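Local coordinates for folylpolyglutamate synthase protein FOLC (Mycobacterium tuberculosis, PDB 2VOS) that probably uses ATP to add glutamate to dihydropteroate and to lengthen the polyglutamate tail of tetrahydrofolate, with magnesium as cofactor, at residues Ile187-Ile199 with Val231-Leu245. Sequence-based numbering, arbitrary orientation.
Sequences INAPVAVITPISI and VAVIGRQVPKVMEVL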
loop_
_atom_site.group_PDB
_atom_site.type_symbol
_atom_site.label_atom_id
_atom_site.label_comp_id
_atom_site.label_asym_id
_atom_site.label_seq_id
_atom_site.Cartn_x
_atom_site.Cartn_y
_atom_site.Cartn_z
ATOM N N ILE A 187 -8.549 -14.116 10.511
ATOM C CA ILE A 187 -7.350 -14.940 10.540
ATOM C C ILE A 187 -6.627 -15.107 11.895
ATOM O O ILE A 187 -5.760 -16.046 12.014
ATOM C CB ILE A 187 -6.331 -14.481 9.517
ATOM C CG1 ILE A 187 -6.051 -12.972 9.635
ATOM C CG2 ILE A 187 -6.866 -14.817 8.155
ATOM C CD1 ILE A 187 -4.947 -12.475 8.605
ATOM N N ASN A 188 -6.955 -14.246 12.890
ATOM C CA ASN A 188 -6.392 -14.387 14.223
ATOM C C ASN A 188 -4.858 -14.396 14.096
ATOM O O ASN A 188 -4.207 -15.257 14.640
ATOM C CB ASN A 188 -6.913 -15.699 14.836
ATOM C CG ASN A 188 -6.626 -15.832 16.325
ATOM O OD1 ASN A 188 -6.482 -14.842 17.049
ATOM N ND2 ASN A 188 -6.567 -17.070 16.798
ATOM N N ALA A 189 -4.277 -13.423 13.395
ATOM C CA ALA A 189 -2.875 -13.489 13.056
ATOM C C ALA A 189 -1.969 -13.498 14.293
ATOM O O ALA A 189 -2.193 -12.718 15.243
ATOM C CB ALA A 189 -2.513 -12.363 12.146
ATOM N N PRO A 190 -0.923 -14.352 14.268
ATOM C CA PRO A 190 0.015 -14.341 15.427
ATOM C C PRO A 190 0.900 -13.054 15.456
ATOM O O PRO A 190 1.519 -12.737 16.489
ATOM C CB PRO A 190 0.871 -15.588 15.206
ATOM C CG PRO A 190 0.743 -15.896 13.688
ATOM C CD PRO A 190 -0.617 -15.420 13.280
ATOM N N VAL A 191 0.981 -12.348 14.334
ATOM C CA VAL A 191 1.717 -11.082 14.300
ATOM C C VAL A 191 0.806 -10.053 13.611
ATOM O O VAL A 191 0.336 -10.278 12.484
ATOM C CB VAL A 191 3.027 -11.149 13.500
ATOM C CG1 VAL A 191 3.651 -9.783 13.470
ATOM C CG2 VAL A 191 4.018 -12.144 14.166
ATOM N N ALA A 192 0.533 -8.957 14.300
ATOM C CA ALA A 192 -0.283 -7.862 13.773
ATOM C C ALA A 192 0.602 -6.619 13.691
ATOM O O ALA A 192 1.275 -6.247 14.645
ATOM C CB ALA A 192 -1.486 -7.601 14.709
ATOM N N VAL A 193 0.604 -5.960 12.556
ATOM C CA VAL A 193 1.513 -4.898 12.351
ATOM C C VAL A 193 0.697 -3.666 12.151
ATOM O O VAL A 193 -0.281 -3.686 11.346
ATOM C CB VAL A 193 2.303 -5.180 11.070
ATOM C CG1 VAL A 193 3.309 -4.064 10.750
ATOM C CG2 VAL A 193 3.010 -6.565 11.164
ATOM N N ILE A 194 1.078 -2.578 12.827
ATOM C CA ILE A 194 0.341 -1.298 12.659
ATOM C C ILE A 194 1.313 -0.226 12.166
ATOM O O ILE A 194 2.136 0.267 12.915
ATOM C CB ILE A 194 -0.312 -0.786 13.984
ATOM C CG1 ILE A 194 -1.039 -1.924 14.719
ATOM C CG2 ILE A 194 -1.303 0.451 13.668
ATOM C CD1 ILE A 194 -2.288 -2.503 14.003
ATOM N N THR A 195 1.214 0.132 10.900
ATOM C CA THR A 195 2.003 1.177 10.336
ATOM C C THR A 195 1.461 2.564 10.734
ATOM O O THR A 195 0.369 2.685 11.333
ATOM C CB THR A 195 2.046 1.019 8.788
ATOM O OG1 THR A 195 0.833 1.517 8.202
ATOM C CG2 THR A 195 2.237 -0.436 8.336
ATOM N N PRO A 196 2.191 3.621 10.376
ATOM C CA PRO A 196 1.764 4.954 10.847
ATOM C C PRO A 196 0.350 5.289 10.471
ATOM O O PRO A 196 -0.053 5.113 9.338
ATOM C CB PRO A 196 2.740 5.913 10.156
ATOM C CG PRO A 196 4.086 4.993 10.098
ATOM C CD PRO A 196 3.439 3.685 9.589
ATOM N N ILE A 197 -0.369 5.859 11.429
ATOM C CA ILE A 197 -1.766 6.244 11.233
ATOM C C ILE A 197 -1.920 7.778 11.096
ATOM O O ILE A 197 -1.307 8.541 11.852
ATOM C CB ILE A 197 -2.596 5.684 12.408
ATOM C CG1 ILE A 197 -2.605 4.144 12.335
ATOM C CG2 ILE A 197 -3.999 6.270 12.403
ATOM C CD1 ILE A 197 -3.062 3.484 13.647
ATOM N N SER A 198 -2.739 8.238 10.151
ATOM C CA SER A 198 -3.038 9.671 9.979
ATOM C C SER A 198 -4.330 9.724 9.198
ATOM O O SER A 198 -5.048 8.743 9.169
ATOM C CB SER A 198 -1.917 10.411 9.252
ATOM O OG SER A 198 -1.740 9.834 7.980
ATOM N N ILE A 199 -4.635 10.833 8.549
ATOM C CA ILE A 199 -5.909 10.948 7.816
ATOM C C ILE A 199 -5.680 10.498 6.370
ATOM O O ILE A 199 -4.632 10.743 5.767
ATOM C CB ILE A 199 -6.396 12.370 7.783
ATOM C CG1 ILE A 199 -6.806 12.856 9.204
ATOM C CG2 ILE A 199 -7.595 12.536 6.800
ATOM C CD1 ILE A 199 -7.802 11.931 9.936
ATOM N N VAL A 231 1.598 -10.952 18.825
ATOM C CA VAL A 231 2.554 -9.859 18.969
ATOM C C VAL A 231 2.052 -8.719 18.120
ATOM O O VAL A 231 1.801 -8.944 16.944
ATOM C CB VAL A 231 3.942 -10.258 18.431
ATOM C CG1 VAL A 231 4.890 -9.123 18.567
ATOM C CG2 VAL A 231 4.486 -11.456 19.160
ATOM N N ALA A 232 1.938 -7.516 18.690
ATOM C CA ALA A 232 1.613 -6.312 17.952
ATOM C C ALA A 232 2.921 -5.545 17.732
ATOM O O ALA A 232 3.655 -5.210 18.689
ATOM C CB ALA A 232 0.624 -5.420 18.749
ATOM N N VAL A 233 3.228 -5.286 16.480
ATOM C CA VAL A 233 4.444 -4.569 16.119
ATOM C C VAL A 233 4.047 -3.204 15.550
ATOM O O VAL A 233 3.385 -3.126 14.536
ATOM C CB VAL A 233 5.239 -5.342 15.047
ATOM C CG1 VAL A 233 6.603 -4.692 14.833
ATOM C CG2 VAL A 233 5.430 -6.794 15.513
ATOM N N ILE A 234 4.462 -2.135 16.202
ATOM C CA ILE A 234 3.859 -0.868 15.924
ATOM C C ILE A 234 4.878 0.155 15.429
ATOM O O ILE A 234 5.929 0.368 16.064
ATOM C CB ILE A 234 3.205 -0.352 17.220
ATOM C CG1 ILE A 234 2.126 -1.342 17.656
ATOM C CG2 ILE A 234 2.494 0.947 16.931
ATOM C CD1 ILE A 234 1.501 -1.005 19.065
ATOM N N GLY A 235 4.582 0.786 14.296
ATOM C CA GLY A 235 5.457 1.826 13.773
ATOM C C GLY A 235 5.283 3.132 14.567
ATOM O O GLY A 235 4.587 3.170 15.593
ATOM N N ARG A 236 5.872 4.217 14.064
ATOM C CA ARG A 236 5.803 5.539 14.732
ATOM C C ARG A 236 4.378 6.060 14.743
ATOM O O ARG A 236 3.752 6.059 13.704
ATOM C CB ARG A 236 6.665 6.534 13.932
ATOM C CG ARG A 236 8.079 6.602 14.446
ATOM C CD ARG A 236 9.074 7.333 13.512
ATOM N NE ARG A 236 10.398 7.307 14.161
ATOM C CZ ARG A 236 11.404 8.161 13.932
ATOM N NH1 ARG A 236 11.265 9.130 13.030
ATOM N NH2 ARG A 236 12.557 8.033 14.596
ATOM N N GLN A 237 3.858 6.543 15.884
ATOM C CA GLN A 237 2.461 6.992 15.950
ATOM C C GLN A 237 2.423 8.281 16.742
ATOM O O GLN A 237 3.357 8.562 17.489
ATOM C CB GLN A 237 1.595 5.969 16.684
ATOM C CG GLN A 237 1.633 4.531 16.155
ATOM C CD GLN A 237 1.058 4.417 14.751
ATOM O OE1 GLN A 237 0.406 5.355 14.238
ATOM N NE2 GLN A 237 1.284 3.273 14.119
ATOM N N VAL A 238 1.358 9.070 16.622
ATOM C CA VAL A 238 1.166 10.186 17.581
ATOM C C VAL A 238 0.654 9.649 18.907
ATOM O O VAL A 238 0.068 8.564 18.954
ATOM C CB VAL A 238 0.231 11.287 17.035
ATOM C CG1 VAL A 238 0.801 11.898 15.753
ATOM C CG2 VAL A 238 -1.140 10.748 16.789
ATOM N N PRO A 239 0.900 10.393 20.025
ATOM C CA PRO A 239 0.549 9.883 21.354
ATOM C C PRO A 239 -0.864 9.345 21.502
ATOM O O PRO A 239 -1.045 8.251 22.075
ATOM C CB PRO A 239 0.742 11.102 22.254
ATOM C CG PRO A 239 1.931 11.825 21.581
ATOM C CD PRO A 239 1.676 11.648 20.100
ATOM N N LYS A 240 -1.871 10.069 21.008
ATOM C CA LYS A 240 -3.220 9.572 21.230
ATOM C C LYS A 240 -3.505 8.264 20.518
ATOM O O LYS A 240 -4.311 7.445 21.008
ATOM C CB LYS A 240 -4.303 10.636 20.940
ATOM N N VAL A 241 -2.871 8.073 19.356
ATOM C CA VAL A 241 -2.925 6.807 18.640
ATOM C C VAL A 241 -2.220 5.721 19.438
ATOM O O VAL A 241 -2.832 4.690 19.743
ATOM C CB VAL A 241 -2.350 6.938 17.219
ATOM C CG1 VAL A 241 -2.145 5.588 16.549
ATOM C CG2 VAL A 241 -3.314 7.819 16.373
HETATM N N MSE A 242 -0.965 5.955 19.842
HETATM C CA MSE A 242 -0.259 4.933 20.623
HETATM C C MSE A 242 -1.073 4.465 21.859
HETATM O O MSE A 242 -1.240 3.269 22.105
HETATM C CB MSE A 242 1.140 5.428 21.029
HETATM C CG MSE A 242 1.983 4.376 21.764
HETATM SE SE MSE A 242 2.278 2.801 20.556
HETATM C CE MSE A 242 3.574 3.673 19.389
ATOM N N GLU A 243 -1.614 5.412 22.625
ATOM C CA GLU A 243 -2.420 5.071 23.789
ATOM C C GLU A 243 -3.510 4.062 23.439
ATOM O O GLU A 243 -3.668 3.004 24.100
ATOM C CB GLU A 243 -3.021 6.329 24.374
ATOM N N VAL A 244 -4.236 4.344 22.364
ATOM C CA VAL A 244 -5.295 3.441 21.933
ATOM C C VAL A 244 -4.758 2.072 21.508
ATOM O O VAL A 244 -5.340 1.020 21.840
ATOM C CB VAL A 244 -6.149 4.045 20.759
ATOM C CG1 VAL A 244 -6.991 2.952 20.104
ATOM C CG2 VAL A 244 -7.014 5.172 21.257
ATOM N N LEU A 245 -3.658 2.062 20.757
ATOM C CA LEU A 245 -3.117 0.803 20.327
ATOM C C LEU A 245 -2.611 -0.066 21.476
ATOM O O LEU A 245 -2.766 -1.317 21.432
ATOM C CB LEU A 245 -1.949 1.039 19.327
ATOM C CG LEU A 245 -2.318 1.817 18.068
ATOM C CD1 LEU A 245 -1.050 2.023 17.199
ATOM C CD2 LEU A 245 -3.377 1.059 17.323
HETATM O O HOH W 1 -0.362 8.100 14.497
#
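Strands 191-194 and 231-234 pair in parallel, residue for residue from Val191 with Val231 to Ile194 with Ile234. Five backbone hydrogen bonds form the ladder, from Val231 N to Pro190 O (2.9 Å) at one end to Gly235 N to Ile194 O (2.9 Å) at the other.

Beyond the strands, the Gln237 side chain carries on the pairing. Bent at chi2 (-65°), it lays its amide along the 194-197 backbone: NE2 donates in a straight bond to Thr195 O (3.0 Å), which lies in the amide plane of Gln237, while NE2 stands above the carbonyl plane of Thr195; OE1 receives Ile197 N (3.0 Å) on a lone pair. A water donates to this OE1 and to Ile197 O and accepts from Val238 N at the helix N-cap. With NE2 bound to Thr195 O and OE1 to Ile197 N, both ends of the amide are held, which would fix its rotation.

Apolar contacts line both faces of the sheet. Val191 CG1 meets Val233 CG2 on one; on the other, Ile194 CG2 lies against Leu245 CD1 (3.9 Å). Past the strand end, Ile197 CD1 reaches Val241 CG1 (3.7 Å), joining the loop to the helix.

Pro196 touches the bound ADP, placing this loop at the nucleotide pocket of the P-loop-type Mur ligase middle domain. Strand 66-70 flanks 191-194 opposite 231-234; helix 296-312 packs on the Val193 and Val233 face, and helix 209-217 beside Ile197 and Val241.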